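PDB 4EVQ: putative ABC transporter subunit, substrate-binding component from Rhodopseudomonas palustris, which binds 4-hydroxybenzoate and probably delivers it to a membrane ABC importer for the uptake of lignin-derived aromatic compounds. Local coordinates for residues G150-V155 and K206-Y211; F289-W294 and F326-G331. One frame throughout, in Å; residues are numbered along the deposited sequence.

Interaction 1 (G150-V155 and K206-Y211)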
ATOM      1  N   GLY A 150      24.975  -6.299   2.541  1.00 21.22           N
ATOM      2  CA  GLY A 150      26.159  -6.730   1.812  1.00 21.75           C
ATOM      3  C   GLY A 150      25.929  -7.277   0.414  1.00 21.49           C
ATOM      4  O   GLY A 150      26.837  -7.807  -0.204  1.00 23.72           O
ATOM      5  N   LEU A 151      24.720  -7.095  -0.116  1.00 20.09           N
ATOM      6  CA  LEU A 151      24.414  -7.528  -1.465  1.00 17.70           C
ATOM      7  C   LEU A 151      24.906  -6.541  -2.510  1.00 18.31           C
ATOM      8  O   LEU A 151      24.969  -5.336  -2.266  1.00 17.25           O
ATOM      9  CB  LEU A 151      22.892  -7.676  -1.586  1.00 15.49           C
ATOM     10  CG  LEU A 151      22.361  -8.773  -0.677  1.00 17.70           C
ATOM     11  CD1 LEU A 151      20.881  -8.637  -0.554  1.00 19.15           C
ATOM     12  CD2 LEU A 151      22.728 -10.196  -1.127  1.00 17.81           C
ATOM     13  N   LYS A 152      25.250  -7.055  -3.688  1.00 17.58           N
ATOM     14  CA  LYS A 152      26.008  -6.289  -4.661  1.00 18.50           C
ATOM     15  C   LYS A 152      25.560  -6.433  -6.112  1.00 16.75           C
ATOM     16  O   LYS A 152      25.996  -5.679  -6.969  1.00 18.18           O
ATOM     17  CB  LYS A 152      27.530  -6.703  -4.606  1.00 21.81           C
ATOM     18  CG  LYS A 152      28.249  -6.618  -3.248  1.00 26.70           C
ATOM     19  CD  LYS A 152      29.773  -6.667  -3.437  1.00 31.18           C
ATOM     20  CE  LYS A 152      30.212  -7.791  -4.398  1.00 34.85           C
ATOM     21  NZ  LYS A 152      31.697  -7.779  -4.723  1.00 37.55           N
ATOM     22  N   LYS A 153      24.742  -7.445  -6.420  1.00 14.94           N
ATOM     23  CA  LYS A 153      24.500  -7.806  -7.814  1.00 15.00           C
ATOM     24  C   LYS A 153      23.061  -8.320  -7.958  1.00 13.33           C
ATOM     25  O   LYS A 153      22.793  -9.491  -7.750  1.00 14.98           O
ATOM     26  CB  LYS A 153      25.481  -8.891  -8.244  1.00 15.02           C
ATOM     27  CG  LYS A 153      25.370  -9.314  -9.706  1.00 16.62           C
ATOM     28  CD  LYS A 153      26.297 -10.514 -10.015  1.00 16.89           C
ATOM     29  CE  LYS A 153      26.158 -10.991 -11.427  1.00 19.43           C
ATOM     30  NZ  LYS A 153      26.965 -12.253 -11.710  1.00 19.93           N
ATOM     31  N   ALA A 154      22.139  -7.414  -8.318  1.00 11.99           N
ATOM     32  CA  ALA A 154      20.733  -7.729  -8.279  1.00 11.73           C
ATOM     33  C   ALA A 154      20.129  -7.923  -9.650  1.00 11.13           C
ATOM     34  O   ALA A 154      20.573  -7.322 -10.639  1.00 12.21           O
ATOM     35  CB  ALA A 154      19.966  -6.573  -7.604  1.00 12.67           C
ATOM     36  N   VAL A 155      19.111  -8.764  -9.705  1.00 10.54           N
ATOM     37  CA  VAL A 155      18.157  -8.744 -10.811  1.00  9.93           C
ATOM     38  C   VAL A 155      16.800  -8.342 -10.231  1.00  9.15           C
ATOM     39  O   VAL A 155      16.448  -8.775  -9.133  1.00  9.75           O
ATOM     40  CB  VAL A 155      18.022 -10.135 -11.469  1.00 10.50           C
ATOM     41  CG1 VAL A 155      16.846 -10.196 -12.468  1.00 11.47           C
ATOM     42  CG2 VAL A 155      19.305 -10.526 -12.147  1.00 11.30           C
ATOM     43  N   LYS A 206      23.162 -15.166 -12.695  1.00 13.39           N
ATOM     44  CA  LYS A 206      23.928 -15.410 -11.468  1.00 14.55           C
ATOM     45  C   LYS A 206      24.042 -14.178 -10.550  1.00 14.11           C
ATOM     46  O   LYS A 206      25.132 -13.830 -10.061  1.00 14.72           O
ATOM     47  CB  LYS A 206      25.339 -15.947 -11.796  1.00 16.85           C
ATOM     48  CG  LYS A 206      25.292 -17.242 -12.552  1.00 18.60           C
ATOM     49  CD  LYS A 206      26.710 -17.738 -12.926  1.00 21.12           C
ATOM     50  CE  LYS A 206      26.656 -18.964 -13.850  1.00 24.46           C
ATOM     51  NZ  LYS A 206      28.007 -19.485 -14.091  1.00 27.29           N
ATOM     52  N   PRO A 207      22.900 -13.532 -10.260  1.00 12.48           N
ATOM     53  CA  PRO A 207      22.946 -12.458  -9.275  1.00 12.98           C
ATOM     54  C   PRO A 207      23.144 -12.985  -7.849  1.00 13.90           C
ATOM     55  O   PRO A 207      22.983 -14.186  -7.605  1.00 14.85           O
ATOM     56  CB  PRO A 207      21.550 -11.822  -9.428  1.00 11.79           C
ATOM     57  CG  PRO A 207      20.664 -12.987  -9.723  1.00 12.93           C
ATOM     58  CD  PRO A 207      21.513 -13.836 -10.678  1.00 12.32           C
ATOM     59  N   ASP A 208      23.472 -12.097  -6.916  1.00 13.23           N
ATOM     60  CA  ASP A 208      23.488 -12.484  -5.520  1.00 13.86           C
ATOM     61  C   ASP A 208      22.193 -12.196  -4.767  1.00 13.21           C
ATOM     62  O   ASP A 208      22.052 -12.548  -3.598  1.00 14.49           O
ATOM     63  CB  ASP A 208      24.704 -11.919  -4.768  1.00 16.31           C
ATOM     64  CG  ASP A 208      24.719 -10.408  -4.623  1.00 16.66           C
ATOM     65  OD1 ASP A 208      23.736  -9.709  -4.942  1.00 16.89           O
ATOM     66  OD2 ASP A 208      25.732  -9.854  -4.135  1.00 19.35           O
ATOM     67  N   CYS A 209      21.220 -11.647  -5.497  1.00 12.10           N
ATOM     68  CA  CYS A 209      19.878 -11.442  -4.932  1.00 11.84           C
ATOM     69  C   CYS A 209      18.916 -11.109  -6.063  1.00 11.17           C
ATOM     70  O   CYS A 209      19.285 -10.663  -7.138  1.00 11.61           O
ATOM     71  CB  CYS A 209      19.884 -10.279  -3.911  1.00 13.13           C
ATOM     72  SG  CYS A 209      20.480  -8.693  -4.563  1.00 14.07           S
ATOM     73  N   VAL A 210      17.636 -11.264  -5.728  1.00 10.41           N
ATOM     74  CA  VAL A 210      16.521 -10.879  -6.583  1.00  8.27           C
ATOM     75  C   VAL A 210      15.625  -9.939  -5.785  1.00  8.67           C
ATOM     76  O   VAL A 210      15.326 -10.200  -4.615  1.00  9.82           O
ATOM     77  CB  VAL A 210      15.736 -12.100  -7.056  1.00  9.21           C
ATOM     78  CG1 VAL A 210      14.469 -11.673  -7.793  1.00 10.51           C
ATOM     79  CG2 VAL A 210      16.602 -12.971  -7.966  1.00 10.86           C
ATOM     80  N   TYR A 211      15.242  -8.851  -6.438  1.00  8.78           N
ATOM     81  CA  TYR A 211      14.250  -7.908  -5.916  1.00  8.52           C
ATOM     82  C   TYR A 211      12.981  -8.063  -6.742  1.00  7.47           C
ATOM     83  O   TYR A 211      13.018  -7.863  -7.947  1.00  7.93           O
ATOM     84  CB  TYR A 211      14.767  -6.482  -6.050  1.00  8.81           C
ATOM     85  CG  TYR A 211      13.805  -5.360  -5.696  1.00  8.64           C
ATOM     86  CD1 TYR A 211      13.668  -4.942  -4.394  1.00  9.80           C
ATOM     87  CD2 TYR A 211      13.093  -4.684  -6.666  1.00  8.77           C
ATOM     88  CE1 TYR A 211      12.829  -3.893  -4.081  1.00  8.85           C
ATOM     89  CE2 TYR A 211      12.238  -3.633  -6.361  1.00  8.50           C
ATOM     90  CZ  TYR A 211      12.141  -3.238  -5.083  1.00  9.06           C
ATOM     91  OH  TYR A 211      11.333  -2.147  -4.748  1.00 10.15           O
TER
HETATM   92  O   HOH W   1      27.042 -10.299  -1.884  1.00 35.04           O
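Val-155 and Cys-209 lie on neighbouring parallel strands, 153-159 and 209-213, in the seven-stranded sheet of a leucine-binding-protein-like lobe. Their backbones form the tight part of the contact: Val-155 N donates to Cys-209 O (3.2 Å), and Val-155 O receives Tyr-211 N (3.0 Å). On one face of the sheet Ala-154 CB packs on Cys-209 SG at 3.7 Å, with helices 135-148 and 162-177 covering them through Met-146 and Phe-171. On the other face Val-155 CG2 touches CG and CB of Pro-207, and Ile-202 of helix 196-205 closes over both residues. Just ahead of strand 209-213, the Asp-208 carboxylate adds bonds to the backbone of Lys-152 and Lys-153. Its CG sits between the backbone N and the carbonyl carbon (chi1 66°), which turns both oxygens onto the approaching chain. OD2 of Asp-208 takes Lys-152 N on its syn lone pair at 2.9 Å, whereas OD1 is met by Lys-153 N, also at 2.9 Å, from 44° above the carboxylate plane. Two backbone N-H groups thus fix the rotation of the carboxylate and probably favour its charged form. Lys-153 O, 3.0 Å from Asp-208 OD1, makes no bond with it, both being acceptors; the carbonyl takes Asp-208 N instead. Leu-151 lies alongside, CD1 against Cys-209 CB and CD2 against Asp-208 O. Toward solvent the contact loosens into long lysine chains. Lys-153 runs fully extended, CG anti to its backbone N (chi1 -177°), past Pro-207 CA, and its NZ comes down on Lys-206 O (2.9 Å) from above the carbonyl plane. Beside the exposed Gly-150, where a Schellman motif closes helix 135-148, one water donates to Gly-150 O and, at 2.6 Å, to Asp-208 OD2.

Interaction 2 (F289-W294 and F326-G331)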
ATOM      1  N   PHE A 289      -2.656  -4.052   4.062  1.00  6.73           N
ATOM      2  CA  PHE A 289      -3.775  -3.453   3.362  1.00  6.45           C
ATOM      3  C   PHE A 289      -4.897  -3.189   4.320  1.00  6.43           C
ATOM      4  O   PHE A 289      -5.532  -2.097   4.286  1.00  7.15           O
ATOM      5  CB  PHE A 289      -4.168  -4.372   2.194  1.00  7.54           C
ATOM      6  CG  PHE A 289      -2.989  -4.748   1.341  1.00  7.42           C
ATOM      7  CD1 PHE A 289      -2.386  -3.826   0.528  1.00  7.85           C
ATOM      8  CD2 PHE A 289      -2.500  -6.042   1.342  1.00  6.98           C
ATOM      9  CE1 PHE A 289      -1.259  -4.143  -0.219  1.00  6.89           C
ATOM     10  CE2 PHE A 289      -1.425  -6.399   0.588  1.00  7.57           C
ATOM     11  CZ  PHE A 289      -0.790  -5.461  -0.181  1.00  7.83           C
ATOM     12  N   ALA A 290      -5.176  -4.132   5.217  1.00  7.17           N
ATOM     13  CA  ALA A 290      -6.164  -3.896   6.267  1.00  7.93           C
ATOM     14  C   ALA A 290      -5.784  -2.743   7.178  1.00  7.37           C
ATOM     15  O   ALA A 290      -6.654  -1.933   7.540  1.00  8.04           O
ATOM     16  CB  ALA A 290      -6.375  -5.145   7.069  1.00  9.30           C
ATOM     17  N   VAL A 291      -4.508  -2.612   7.533  1.00  7.27           N
ATOM     18  CA  VAL A 291      -4.059  -1.501   8.339  1.00  7.48           C
ATOM     19  C   VAL A 291      -4.310  -0.200   7.628  1.00  7.16           C
ATOM     20  O   VAL A 291      -4.736   0.797   8.252  1.00  8.16           O
ATOM     21  CB  VAL A 291      -2.564  -1.638   8.642  1.00  8.20           C
ATOM     22  CG1 VAL A 291      -2.008  -0.402   9.329  1.00  9.19           C
ATOM     23  CG2 VAL A 291      -2.287  -2.849   9.520  1.00  9.11           C
ATOM     24  N   GLN A 292      -3.999  -0.122   6.346  1.00  6.54           N
ATOM     25  CA  GLN A 292      -4.163   1.078   5.571  1.00  7.00           C
ATOM     26  C   GLN A 292      -5.631   1.489   5.482  1.00  7.89           C
ATOM     27  O   GLN A 292      -5.935   2.687   5.507  1.00  8.93           O
ATOM     28  CB  GLN A 292      -3.532   0.927   4.177  1.00  7.62           C
ATOM     29  CG  GLN A 292      -2.008   0.834   4.253  1.00  7.12           C
ATOM     30  CD  GLN A 292      -1.316   0.352   2.989  1.00  7.14           C
ATOM     31  OE1 GLN A 292      -0.107   0.359   2.925  1.00  6.87           O
ATOM     32  NE2 GLN A 292      -2.080  -0.057   1.987  1.00  6.86           N
ATOM     33  N   GLY A 293      -6.535   0.542   5.404  1.00  7.89           N
ATOM     34  CA  GLY A 293      -7.974   0.823   5.429  1.00  7.49           C
ATOM     35  C   GLY A 293      -8.433   1.295   6.779  1.00  8.04           C
ATOM     36  O   GLY A 293      -9.214   2.257   6.888  1.00  8.30           O
ATOM     37  N   TRP A 294      -8.005   0.633   7.821  1.00  8.56           N
ATOM     38  CA  TRP A 294      -8.302   1.073   9.171  1.00  9.34           C
ATOM     39  C   TRP A 294      -7.866   2.508   9.396  1.00  9.84           C
ATOM     40  O   TRP A 294      -8.614   3.337   9.975  1.00  9.99           O
ATOM     41  CB  TRP A 294      -7.571   0.132  10.119  1.00  9.44           C
ATOM     42  CG  TRP A 294      -7.631   0.443  11.594  1.00  9.46           C
ATOM     43  CD1 TRP A 294      -6.719   1.172  12.299  1.00 10.71           C
ATOM     44  CD2 TRP A 294      -8.559  -0.079  12.562  1.00 11.38           C
ATOM     45  NE1 TRP A 294      -7.045   1.164  13.625  1.00 11.22           N
ATOM     46  CE2 TRP A 294      -8.159   0.400  13.828  1.00 12.29           C
ATOM     47  CE3 TRP A 294      -9.693  -0.879  12.478  1.00 11.44           C
ATOM     48  CZ2 TRP A 294      -8.862   0.116  15.011  1.00 13.04           C
ATOM     49  CZ3 TRP A 294     -10.364  -1.204  13.660  1.00 12.18           C
ATOM     50  CH2 TRP A 294      -9.949  -0.711  14.904  1.00 13.31           C
ATOM     51  N   PHE A 326      -2.543  10.325  15.068  1.00 24.90           N
ATOM     52  CA  PHE A 326      -3.246   9.346  15.873  1.00 22.79           C
ATOM     53  C   PHE A 326      -2.358   8.122  15.905  1.00 22.66           C
ATOM     54  O   PHE A 326      -1.370   7.991  15.158  1.00 21.47           O
ATOM     55  CB  PHE A 326      -4.648   9.017  15.308  1.00 21.30           C
ATOM     56  CG  PHE A 326      -4.665   8.712  13.832  1.00 18.70           C
ATOM     57  CD1 PHE A 326      -4.277   7.485  13.354  1.00 17.85           C
ATOM     58  CD2 PHE A 326      -5.056   9.685  12.925  1.00 18.75           C
ATOM     59  CE1 PHE A 326      -4.294   7.222  11.966  1.00 17.14           C
ATOM     60  CE2 PHE A 326      -5.054   9.440  11.576  1.00 18.00           C
ATOM     61  CZ  PHE A 326      -4.683   8.193  11.092  1.00 17.66           C
ATOM     62  N   ALA A 327      -2.687   7.229  16.809  1.00 21.35           N
ATOM     63  CA  ALA A 327      -1.969   5.975  16.865  1.00 20.33           C
ATOM     64  C   ALA A 327      -2.545   5.019  15.827  1.00 17.46           C
ATOM     65  O   ALA A 327      -3.755   4.743  15.767  1.00 19.09           O
ATOM     66  CB  ALA A 327      -2.070   5.404  18.208  1.00 21.64           C
ATOM     67  N   SER A 328      -1.640   4.508  15.003  1.00 15.78           N
ATOM     68  CA  SER A 328      -1.936   3.470  14.030  1.00 13.73           C
ATOM     69  C   SER A 328      -1.440   2.142  14.571  1.00 11.84           C
ATOM     70  O   SER A 328      -0.506   2.117  15.341  1.00 14.66           O
ATOM     71  CB  SER A 328      -1.180   3.801  12.736  1.00 11.92           C
ATOM     72  OG  SER A 328      -1.162   2.673  11.831  1.00 10.98           O
ATOM     73  N   PRO A 329      -1.957   1.022  14.058  1.00 11.72           N
ATOM     74  CA  PRO A 329      -1.317  -0.263  14.272  1.00 10.78           C
ATOM     75  C   PRO A 329       0.178  -0.223  13.917  1.00 10.61           C
ATOM     76  O   PRO A 329       0.969  -0.980  14.478  1.00 11.74           O
ATOM     77  CB  PRO A 329      -2.138  -1.210  13.371  1.00 10.53           C
ATOM     78  CG  PRO A 329      -3.511  -0.629  13.437  1.00 11.41           C
ATOM     79  CD  PRO A 329      -3.230   0.878  13.340  1.00 11.35           C
ATOM     80  N   ARG A 330       0.606   0.652  13.013  0.50 10.85           N
ATOM     81  CA  ARG A 330       2.043   0.802  12.683  0.50 11.82           C
ATOM     82  C   ARG A 330       2.851   1.413  13.815  0.50 13.55           C
ATOM     83  O   ARG A 330       4.003   1.124  14.155  0.50 13.96           O
ATOM     84  CB  ARG A 330       2.144   1.723  11.477  0.50  9.64           C
ATOM     85  CG  ARG A 330       1.630   0.966  10.270  0.50  6.10           C
ATOM     86  CD  ARG A 330       1.577   1.788   8.994  0.50  7.32           C
ATOM     87  NE  ARG A 330       0.293   2.481   8.885  0.50  7.29           N
ATOM     88  CZ  ARG A 330      -0.098   3.181   7.832  0.50  9.03           C
ATOM     89  NH1 ARG A 330       0.707   3.350   6.801  0.50  8.47           N
ATOM     90  NH2 ARG A 330      -1.328   3.677   7.804  0.50 10.09           N
ATOM     91  N   GLY A 331       2.226   2.366  14.384  1.00 16.81           N
ATOM     92  CA  GLY A 331       2.972   3.309  15.231  1.00 19.76           C
ATOM     93  C   GLY A 331       2.271   4.661  15.166  1.00 19.83           C
ATOM     94  O   GLY A 331       1.133   4.720  14.698  1.00 19.10           O
TER
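Ser-328 OG, near the CG1 methyl of Val-291, is gripped twice: Arg-330 N donates to it (2.9 Å, 167° at the hydrogen), making an ST turn, and Asp-295 OD2 forms a second hydrogen bond. The turn joins the two strands of a beta hairpin and sets Pro-329 against helix 288-306. Pro-329 slides past Val-291 in the opposite direction, Pro-329 CB to Val-291 CG1 4.1 Å, and Pro-329 CD lies 3.7 Å from Trp-294 CD1, the proline and indole crossing obliquely. In the conformer described, Arg-330 bends at chi3 (-88°), bringing NE within 3.7 Å of Val-291 CG1 and a guanidinium face onto Gln-292 CG; NH2 forms a salt bridge with Asp-295. Replacing Trp-294 by alanine would probably leave Glu-270 without its NE1 partner and open a gap beside Pro-329 CD. The contact is buried: helix 269-282 borders it through Phe-274, against Val-291 and Trp-294, helix 30-46 meets the indole through Leu-42, and earlier on helix 288-306, Phe-289 touches the bound 4-hydroxybenzoate.

Following the chain from the N terminus, interaction 1 comes first: strand 153-159 leaves it, and helix 162-177, strand 181-188 and helix 196-205 intervene before strand 209-213 returns alongside, closing a loop of 50 residues. Interaction 2 opens afterwards, when helix 288-306 is followed by helix 314-322 and the hairpin 325-334 folds back onto it, closing 31 residues. The two loops are in series, neither nested nor crossed, with centres about 32 Å apart. Interaction 1 joins the second and third strands from one edge of the seven-stranded sheet; interaction 2 ties a hairpin to a helix that also packs on helix 30-46. Bound 4-hydroxybenzoate is about 10 Å from the Tyr-211 side chain and about 7 Å from that of Gln-292.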